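Long-range contacts in CADD-like protein of unknown function (Nostoc punctiforme, PDB 3B5O), which is of unknown function but resembles the chlamydial protein CADD and probably shares its all-helical, heme-oxygenase-like fold: residues 44-49 and 107-112; 117-122 and 219-224. One frame throughout, in Å; residues are numbered along the deposited sequence.

Interaction 1. Residues 44-49 and 107-112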
ATOM      1  N   VAL A  44     -14.284   5.130   1.735  1.00 14.77           N
ATOM      2  CA  VAL A  44     -12.869   5.131   1.416  1.00 13.82           C
ATOM      3  C   VAL A  44     -12.143   3.977   2.145  1.00 14.08           C
ATOM      4  O   VAL A  44     -11.321   3.285   1.551  1.00 14.05           O
ATOM      5  CB  VAL A  44     -12.204   6.497   1.773  1.00 13.94           C
ATOM      6  CG1 VAL A  44     -10.667   6.403   1.707  1.00 15.11           C
ATOM      7  CG2 VAL A  44     -12.765   7.612   0.880  1.00 15.09           C
HETATM    8  N   MSE A  45     -12.432   3.780   3.428  1.00 14.27           N
HETATM    9  CA  MSE A  45     -11.779   2.743   4.202  1.00 14.15           C
HETATM   10  C   MSE A  45     -12.155   1.337   3.747  1.00 15.23           C
HETATM   11  O   MSE A  45     -11.308   0.447   3.741  1.00 15.70           O
HETATM   12  CB  MSE A  45     -12.067   2.909   5.700  1.00 16.56           C
HETATM   13  CG  MSE A  45     -11.282   4.068   6.361  1.00 18.77           C
HETATM   14 SE   MSE A  45      -9.364   4.014   5.993  0.75 20.43          SE
HETATM   15  CE  MSE A  45      -9.149   2.242   6.626  1.00 17.93           C
ATOM     16  N   GLN A  46     -13.390   1.153   3.324  1.00 14.97           N
ATOM     17  CA  GLN A  46     -13.796  -0.128   2.761  1.00 16.27           C
ATOM     18  C   GLN A  46     -12.991  -0.439   1.508  1.00 14.58           C
ATOM     19  O   GLN A  46     -12.480  -1.546   1.333  1.00 15.24           O
ATOM     20  CB  GLN A  46     -15.261  -0.112   2.386  1.00 16.65           C
ATOM     21  CG  GLN A  46     -16.223  -0.086   3.561  1.00 18.64           C
ATOM     22  CD  GLN A  46     -17.655   0.099   3.113  1.00 21.87           C
ATOM     23  OE1 GLN A  46     -17.940   0.803   2.145  1.00 25.28           O
ATOM     24  NE2 GLN A  46     -18.577  -0.566   3.814  1.00 27.37           N
ATOM     25  N   GLN A  47     -12.904   0.527   0.609  1.00 13.48           N
ATOM     26  CA  GLN A  47     -12.102   0.334  -0.608  1.00 12.07           C
ATOM     27  C   GLN A  47     -10.625   0.176  -0.316  1.00 12.19           C
ATOM     28  O   GLN A  47      -9.955  -0.693  -0.902  1.00 13.39           O
ATOM     29  CB  GLN A  47     -12.333   1.479  -1.592  1.00 13.18           C
ATOM     30  CG  GLN A  47     -13.722   1.447  -2.158  1.00 13.67           C
ATOM     31  CD  GLN A  47     -13.989   0.189  -3.000  1.00 13.09           C
ATOM     32  OE1 GLN A  47     -13.175  -0.196  -3.835  1.00 13.79           O
ATOM     33  NE2 GLN A  47     -15.143  -0.460  -2.763  1.00 15.52           N
ATOM     34  N   TYR A  48     -10.106   1.008   0.578  1.00 12.48           N
ATOM     35  CA  TYR A  48      -8.703   0.912   0.936  1.00 12.81           C
ATOM     36  C   TYR A  48      -8.356  -0.501   1.392  1.00 12.88           C
ATOM     37  O   TYR A  48      -7.320  -1.040   1.019  1.00 13.81           O
ATOM     38  CB  TYR A  48      -8.310   1.917   2.019  1.00 13.59           C
ATOM     39  CG  TYR A  48      -6.967   1.593   2.557  1.00 14.37           C
ATOM     40  CD1 TYR A  48      -5.816   1.920   1.849  1.00 16.08           C
ATOM     41  CD2 TYR A  48      -6.838   0.815   3.703  1.00 16.80           C
ATOM     42  CE1 TYR A  48      -4.567   1.518   2.331  1.00 16.94           C
ATOM     43  CE2 TYR A  48      -5.617   0.452   4.184  1.00 18.94           C
ATOM     44  CZ  TYR A  48      -4.497   0.779   3.495  1.00 17.81           C
ATOM     45  OH  TYR A  48      -3.276   0.371   4.003  1.00 23.65           O
ATOM     46  N   SER A  49      -9.222  -1.097   2.197  1.00 13.56           N
ATOM     47  CA  SER A  49      -8.925  -2.386   2.787  1.00 14.24           C
ATOM     48  C   SER A  49      -8.613  -3.485   1.770  1.00 13.71           C
ATOM     49  O   SER A  49      -7.936  -4.457   2.093  1.00 14.51           O
ATOM     50  CB  SER A  49     -10.060  -2.816   3.707  1.00 15.40           C
ATOM     51  OG  SER A  49     -11.197  -3.252   3.002  1.00 16.05           O
ATOM     52  N   LEU A 107     -16.277   0.638  14.534  1.00 28.80           N
ATOM     53  CA  LEU A 107     -17.182   1.506  13.787  1.00 29.50           C
ATOM     54  C   LEU A 107     -18.478   0.873  13.305  1.00 32.05           C
ATOM     55  O   LEU A 107     -19.375   1.590  12.845  1.00 34.64           O
ATOM     56  CB  LEU A 107     -16.454   2.043  12.548  1.00 28.94           C
ATOM     57  CG  LEU A 107     -15.151   2.787  12.802  1.00 27.67           C
ATOM     58  CD1 LEU A 107     -14.462   3.085  11.466  1.00 29.31           C
ATOM     59  CD2 LEU A 107     -15.410   4.084  13.589  1.00 28.65           C
ATOM     60  N   GLY A 108     -18.583  -0.450  13.362  1.00 31.41           N
ATOM     61  CA  GLY A 108     -19.684  -1.134  12.701  1.00 33.90           C
ATOM     62  C   GLY A 108     -19.584  -1.002  11.184  1.00 35.47           C
ATOM     63  O   GLY A 108     -20.584  -1.123  10.477  1.00 37.79           O
ATOM     64  N   VAL A 109     -18.373  -0.750  10.691  1.00 35.25           N
ATOM     65  CA  VAL A 109     -18.118  -0.655   9.258  1.00 34.85           C
ATOM     66  C   VAL A 109     -17.610  -2.016   8.836  1.00 32.91           C
ATOM     67  O   VAL A 109     -16.522  -2.428   9.232  1.00 32.73           O
ATOM     68  CB  VAL A 109     -17.075   0.437   8.913  1.00 33.53           C
ATOM     69  CG1 VAL A 109     -16.670   0.370   7.429  1.00 34.23           C
ATOM     70  CG2 VAL A 109     -17.628   1.815   9.241  1.00 35.85           C
ATOM     71  N   ALA A 110     -18.432  -2.711   8.062  1.00 33.02           N
ATOM     72  CA  ALA A 110     -18.074  -4.005   7.505  1.00 32.09           C
ATOM     73  C   ALA A 110     -17.262  -3.764   6.236  1.00 31.68           C
ATOM     74  O   ALA A 110     -17.699  -2.982   5.384  1.00 31.48           O
ATOM     75  CB  ALA A 110     -19.336  -4.785   7.181  1.00 33.17           C
ATOM     76  N   VAL A 111     -16.072  -4.368   6.140  1.00 30.69           N
ATOM     77  CA  VAL A 111     -15.269  -4.277   4.907  1.00 30.43           C
ATOM     78  C   VAL A 111     -15.004  -5.615   4.222  1.00 31.28           C
ATOM     79  O   VAL A 111     -14.665  -5.639   3.049  1.00 29.40           O
ATOM     80  CB  VAL A 111     -13.869  -3.591   5.101  1.00 29.22           C
ATOM     81  CG1 VAL A 111     -13.997  -2.273   5.848  1.00 32.33           C
ATOM     82  CG2 VAL A 111     -12.887  -4.509   5.797  1.00 28.37           C
ATOM     83  N   LYS A 112     -15.162  -6.712   4.956  0.50 32.11           N
ATOM     84  CA  LYS A 112     -15.082  -8.012   4.333  0.50 32.01           C
ATOM     85  C   LYS A 112     -16.212  -8.116   3.324  0.50 29.92           C
ATOM     86  O   LYS A 112     -17.294  -7.539   3.497  0.50 32.22           O
ATOM     87  CB  LYS A 112     -15.120  -9.130   5.380  0.50 33.04           C
ATOM     88  CG  LYS A 112     -13.823  -9.218   6.182  0.50 33.88           C
ATOM     89  CD  LYS A 112     -13.906 -10.233   7.321  0.50 33.51           C
TER
HETATM   90  O   HOH W   1     -11.841  -5.745   2.040  1.00 26.87           O
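V111 brings its CA within 4.9 Å of the CA of Q46 where the irregular chain 109-111, which follows the end of helix 95-107, runs past one side of helix 38-68. Its two methyls divide the helix surface between them: CG1, held anti to the carbonyl carbon (chi1 -49°), lies 3.8 Å from Q46 CA, while CG2 turns to S49. A beta-branched valine suits this spot because it fills two neighbouring sites; its side chain also touches A100 and L103 of helix 95-107. Q46 reaches outward with its chain extended beyond CG, the aliphatic part passing V109 CG1 (3.9 Å from Q46 CG), so that NE2 can donate to the carbonyl O of A110 at 3.0 Å. This oxygen is approached almost end-on, with a C=O...N angle of 166°. S49 OG gives its proton to the carbonyl O of Q46 one turn back, 2.7 Å away, and accepts one from a water that also donates to V111 O. Small and polar, S49 lets V111 come close yet keeps its hydroxyl satisfied. T114 OG1 is a second donor to V111 O. Loop carbonyls thus find donors in side chains and a water, over an apolar base of valines.

Interaction 2. Residues 117-122 and 219-224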
ATOM      1  N   SER A 117     -14.479  -0.976  -6.270  1.00 13.93           N
ATOM      2  CA  SER A 117     -15.120   0.028  -7.078  1.00 13.32           C
ATOM      3  C   SER A 117     -14.494   0.125  -8.472  1.00 13.67           C
ATOM      4  O   SER A 117     -13.492  -0.529  -8.775  1.00 14.29           O
ATOM      5  CB  SER A 117     -15.023   1.377  -6.366  1.00 13.67           C
ATOM      6  OG  SER A 117     -13.664   1.814  -6.358  1.00 14.41           O
ATOM      7  N   VAL A 118     -15.047   0.980  -9.323  1.00 13.08           N
ATOM      8  CA  VAL A 118     -14.397   1.246 -10.599  1.00 12.92           C
ATOM      9  C   VAL A 118     -12.923   1.601 -10.369  1.00 12.58           C
ATOM     10  O   VAL A 118     -12.041   1.070 -11.047  1.00 13.09           O
ATOM     11  CB  VAL A 118     -15.112   2.369 -11.384  1.00 13.32           C
ATOM     12  CG1 VAL A 118     -14.346   2.784 -12.611  1.00 15.93           C
ATOM     13  CG2 VAL A 118     -16.546   1.932 -11.804  1.00 16.10           C
ATOM     14  N   ALA A 119     -12.671   2.547  -9.461  1.00 12.32           N
ATOM     15  CA  ALA A 119     -11.287   2.993  -9.217  1.00 12.05           C
ATOM     16  C   ALA A 119     -10.395   1.873  -8.675  1.00 11.52           C
ATOM     17  O   ALA A 119      -9.251   1.718  -9.100  1.00 12.01           O
ATOM     18  CB  ALA A 119     -11.255   4.173  -8.248  1.00 13.94           C
ATOM     19  N   THR A 120     -10.895   1.109  -7.717  1.00 11.23           N
ATOM     20  CA  THR A 120     -10.096   0.044  -7.129  1.00 10.89           C
ATOM     21  C   THR A 120      -9.847  -1.086  -8.116  1.00 11.70           C
ATOM     22  O   THR A 120      -8.733  -1.627  -8.190  1.00 11.97           O
ATOM     23  CB  THR A 120     -10.706  -0.430  -5.840  1.00 11.78           C
ATOM     24  OG1 THR A 120     -10.893   0.722  -4.995  1.00 12.83           O
ATOM     25  CG2 THR A 120      -9.818  -1.471  -5.133  1.00 13.39           C
ATOM     26  N   SER A 121     -10.850  -1.414  -8.916  0.50 11.45           N
ATOM     27  CA  SER A 121     -10.646  -2.432  -9.935  0.50 11.73           C
ATOM     28  C   SER A 121      -9.593  -1.966 -10.956  0.50 12.10           C
ATOM     29  O   SER A 121      -8.746  -2.748 -11.399  0.50 13.26           O
ATOM     30  CB  SER A 121     -11.969  -2.787 -10.612  0.50 12.25           C
ATOM     31  OG  SER A 121     -11.745  -3.719 -11.650  0.50 15.38           O
ATOM     32  N   LYS A 122      -9.653  -0.695 -11.339  1.00 12.26           N
ATOM     33  CA  LYS A 122      -8.670  -0.136 -12.251  1.00 12.58           C
ATOM     34  C   LYS A 122      -7.270  -0.185 -11.652  1.00 12.68           C
ATOM     35  O   LYS A 122      -6.311  -0.546 -12.338  1.00 12.20           O
ATOM     36  CB  LYS A 122      -9.099   1.300 -12.609  1.00 13.46           C
ATOM     37  CG  LYS A 122      -8.148   2.105 -13.460  1.00 15.14           C
ATOM     38  CD  LYS A 122      -8.820   3.504 -13.806  1.00 17.74           C
ATOM     39  CE  LYS A 122      -7.941   4.525 -14.431  1.00 20.69           C
ATOM     40  NZ  LYS A 122      -6.934   5.008 -13.498  1.00 19.14           N
ATOM     41  N   GLN A 219      -1.191   6.742  -6.488  1.00 11.97           N
ATOM     42  CA  GLN A 219      -1.665   8.119  -6.388  1.00 12.11           C
ATOM     43  C   GLN A 219      -2.954   8.369  -7.160  1.00 11.76           C
ATOM     44  O   GLN A 219      -3.885   9.006  -6.653  1.00 12.69           O
ATOM     45  CB  GLN A 219      -0.566   9.112  -6.766  1.00 12.94           C
ATOM     46  CG  GLN A 219      -1.108  10.537  -6.892  1.00 14.10           C
ATOM     47  CD  GLN A 219      -0.104  11.591  -6.590  1.00 15.95           C
ATOM     48  OE1 GLN A 219       0.454  11.627  -5.507  1.00 14.77           O
ATOM     49  NE2 GLN A 219       0.108  12.494  -7.545  1.00 20.67           N
ATOM     50  N   VAL A 220      -2.994   7.888  -8.396  0.50 11.06           N
ATOM     51  CA  VAL A 220      -4.192   7.980  -9.212  0.50 11.76           C
ATOM     52  C   VAL A 220      -5.397   7.372  -8.489  0.50 11.18           C
ATOM     53  O   VAL A 220      -6.467   7.950  -8.474  0.50 12.51           O
ATOM     54  CB  VAL A 220      -3.956   7.362 -10.623  0.50 12.15           C
ATOM     55  CG1 VAL A 220      -5.278   7.027 -11.300  0.50 11.99           C
ATOM     56  CG2 VAL A 220      -3.107   8.329 -11.477  0.50 12.21           C
ATOM     57  N   TRP A 221      -5.200   6.224  -7.856  1.00 11.44           N
ATOM     58  CA  TRP A 221      -6.262   5.565  -7.092  1.00 10.88           C
ATOM     59  C   TRP A 221      -6.776   6.422  -5.958  1.00 11.31           C
ATOM     60  O   TRP A 221      -7.987   6.593  -5.808  1.00 12.45           O
ATOM     61  CB  TRP A 221      -5.766   4.225  -6.580  1.00 11.31           C
ATOM     62  CG  TRP A 221      -6.672   3.461  -5.690  1.00 11.33           C
ATOM     63  CD1 TRP A 221      -7.901   2.967  -5.984  1.00 12.33           C
ATOM     64  CD2 TRP A 221      -6.340   2.997  -4.382  1.00 12.18           C
ATOM     65  NE1 TRP A 221      -8.385   2.266  -4.913  1.00 13.17           N
ATOM     66  CE2 TRP A 221      -7.435   2.237  -3.926  1.00 13.57           C
ATOM     67  CE3 TRP A 221      -5.213   3.139  -3.558  1.00 14.41           C
ATOM     68  CZ2 TRP A 221      -7.426   1.595  -2.692  1.00 15.12           C
ATOM     69  CZ3 TRP A 221      -5.201   2.523  -2.335  1.00 15.92           C
ATOM     70  CH2 TRP A 221      -6.315   1.755  -1.904  1.00 15.69           C
ATOM     71  N   TRP A 222      -5.879   6.978  -5.165  1.00 11.22           N
ATOM     72  CA  TRP A 222      -6.325   7.846  -4.070  1.00 11.08           C
ATOM     73  C   TRP A 222      -7.159   9.018  -4.594  1.00 11.73           C
ATOM     74  O   TRP A 222      -8.162   9.384  -4.003  1.00 12.73           O
ATOM     75  CB  TRP A 222      -5.116   8.362  -3.272  1.00 13.12           C
ATOM     76  CG  TRP A 222      -4.630   7.389  -2.245  1.00 12.90           C
ATOM     77  CD1 TRP A 222      -3.534   6.580  -2.310  1.00 13.51           C
ATOM     78  CD2 TRP A 222      -5.275   7.086  -1.013  1.00 13.79           C
ATOM     79  NE1 TRP A 222      -3.439   5.802  -1.180  1.00 15.23           N
ATOM     80  CE2 TRP A 222      -4.506   6.097  -0.368  1.00 15.26           C
ATOM     81  CE3 TRP A 222      -6.435   7.567  -0.384  1.00 15.70           C
ATOM     82  CZ2 TRP A 222      -4.849   5.594   0.869  1.00 18.25           C
ATOM     83  CZ3 TRP A 222      -6.770   7.055   0.839  1.00 19.87           C
ATOM     84  CH2 TRP A 222      -5.988   6.083   1.450  1.00 19.61           C
ATOM     85  N   GLN A 223      -6.719   9.609  -5.702  1.00 12.01           N
ATOM     86  CA  GLN A 223      -7.436  10.726  -6.304  1.00 13.50           C
ATOM     87  C   GLN A 223      -8.819  10.287  -6.776  1.00 12.86           C
ATOM     88  O   GLN A 223      -9.829  10.964  -6.539  1.00 14.22           O
ATOM     89  CB  GLN A 223      -6.617  11.319  -7.447  1.00 13.98           C
ATOM     90  CG  GLN A 223      -5.324  11.944  -6.955  1.00 16.17           C
ATOM     91  CD  GLN A 223      -4.382  12.365  -8.047  1.00 18.56           C
ATOM     92  OE1 GLN A 223      -4.328  11.758  -9.121  1.00 20.90           O
ATOM     93  NE2 GLN A 223      -3.601  13.430  -7.767  1.00 22.73           N
ATOM     94  N   GLU A 224      -8.883   9.121  -7.412  1.00 12.98           N
ATOM     95  CA  GLU A 224     -10.144   8.653  -7.957  1.00 14.14           C
ATOM     96  C   GLU A 224     -11.086   8.214  -6.862  1.00 13.84           C
ATOM     97  O   GLU A 224     -12.316   8.408  -6.967  1.00 15.10           O
ATOM     98  CB  GLU A 224      -9.903   7.496  -8.937  1.00 15.20           C
ATOM     99  CG  GLU A 224      -9.231   7.931 -10.195  1.00 16.05           C
ATOM    100  CD  GLU A 224      -8.713   6.786 -11.049  1.00 17.83           C
ATOM    101  OE1 GLU A 224      -8.763   5.646 -10.590  1.00 21.97           O
ATOM    102  OE2 GLU A 224      -8.270   7.071 -12.162  1.00 24.59           O
TER
HETATM  103  O   HOH W   2      -7.384   3.661  -9.956  1.00 17.98           O
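W221 points its indole N-H at T120 across the nearly antiparallel helices 118-131 and 204-230, whose local axes approach to 9.2 Å at an angle of 173°. The bond from NE1 to T120 OG1 is 2.9 Å long and almost straight (168°), with the hydroxyl oxygen at the ring edge and in its plane. With chi1 at 175° the indole of W221 swings away from its own backbone N and crosses to the other helix, where CD1 also lies 3.6 Å from A119 O. A119 is small enough for the helices to close up, its CB meeting E224 CB at 3.7 Å. Nearer the surface, K122 extends until a bend at its last torsion turns NZ onto OE2 of E224, a 2.8 Å salt bridge that uses the syn lone pair of the carboxylate. The other oxygen, E224 OE1, appears to accept from a water that also donates to A119 O, though its approach to OE1 is unusually short and so doubtful in detail. A lysine in place of E224 would probably leave K122 without its mate and set two positive charges side by side.

Behind this shell, S117 caps helix 118-131, its OG accepting from T120 N at 3.2 Å. E228, one turn beyond E224, bonds to S117 OG and A119 N, and Q47 of helix 38-68 bonds to T120 OG1. F51 of that helix meets the W221 ring. The contact therefore grades from a buried, directional indole-hydroxyl bond to a charged pair at the more exposed edge.

How the interactions relate
Helix 38-68 connects the two contacts: M45, Q46 and S49 face the loop 107-112, while Q47 and Y48 turn to interaction 2. The same Q47 OE1 that meets T120 probably also accepts from S117 N, and Y48 packs on the indole of W221. Interaction 1, mostly buried, fastens a loop to a helix by valine packing, an amide-carbonyl bond and a water, with no charged pair. Interaction 2 is partly buried and joins two antiparallel helices; there a tryptophan N-H serves the interior and a salt bridge the outer edge. The chain leaving 107-112 leads, after a short further stretch of loop, into helix 118-131, so the two contacts follow one another along the chain within the helical bundle.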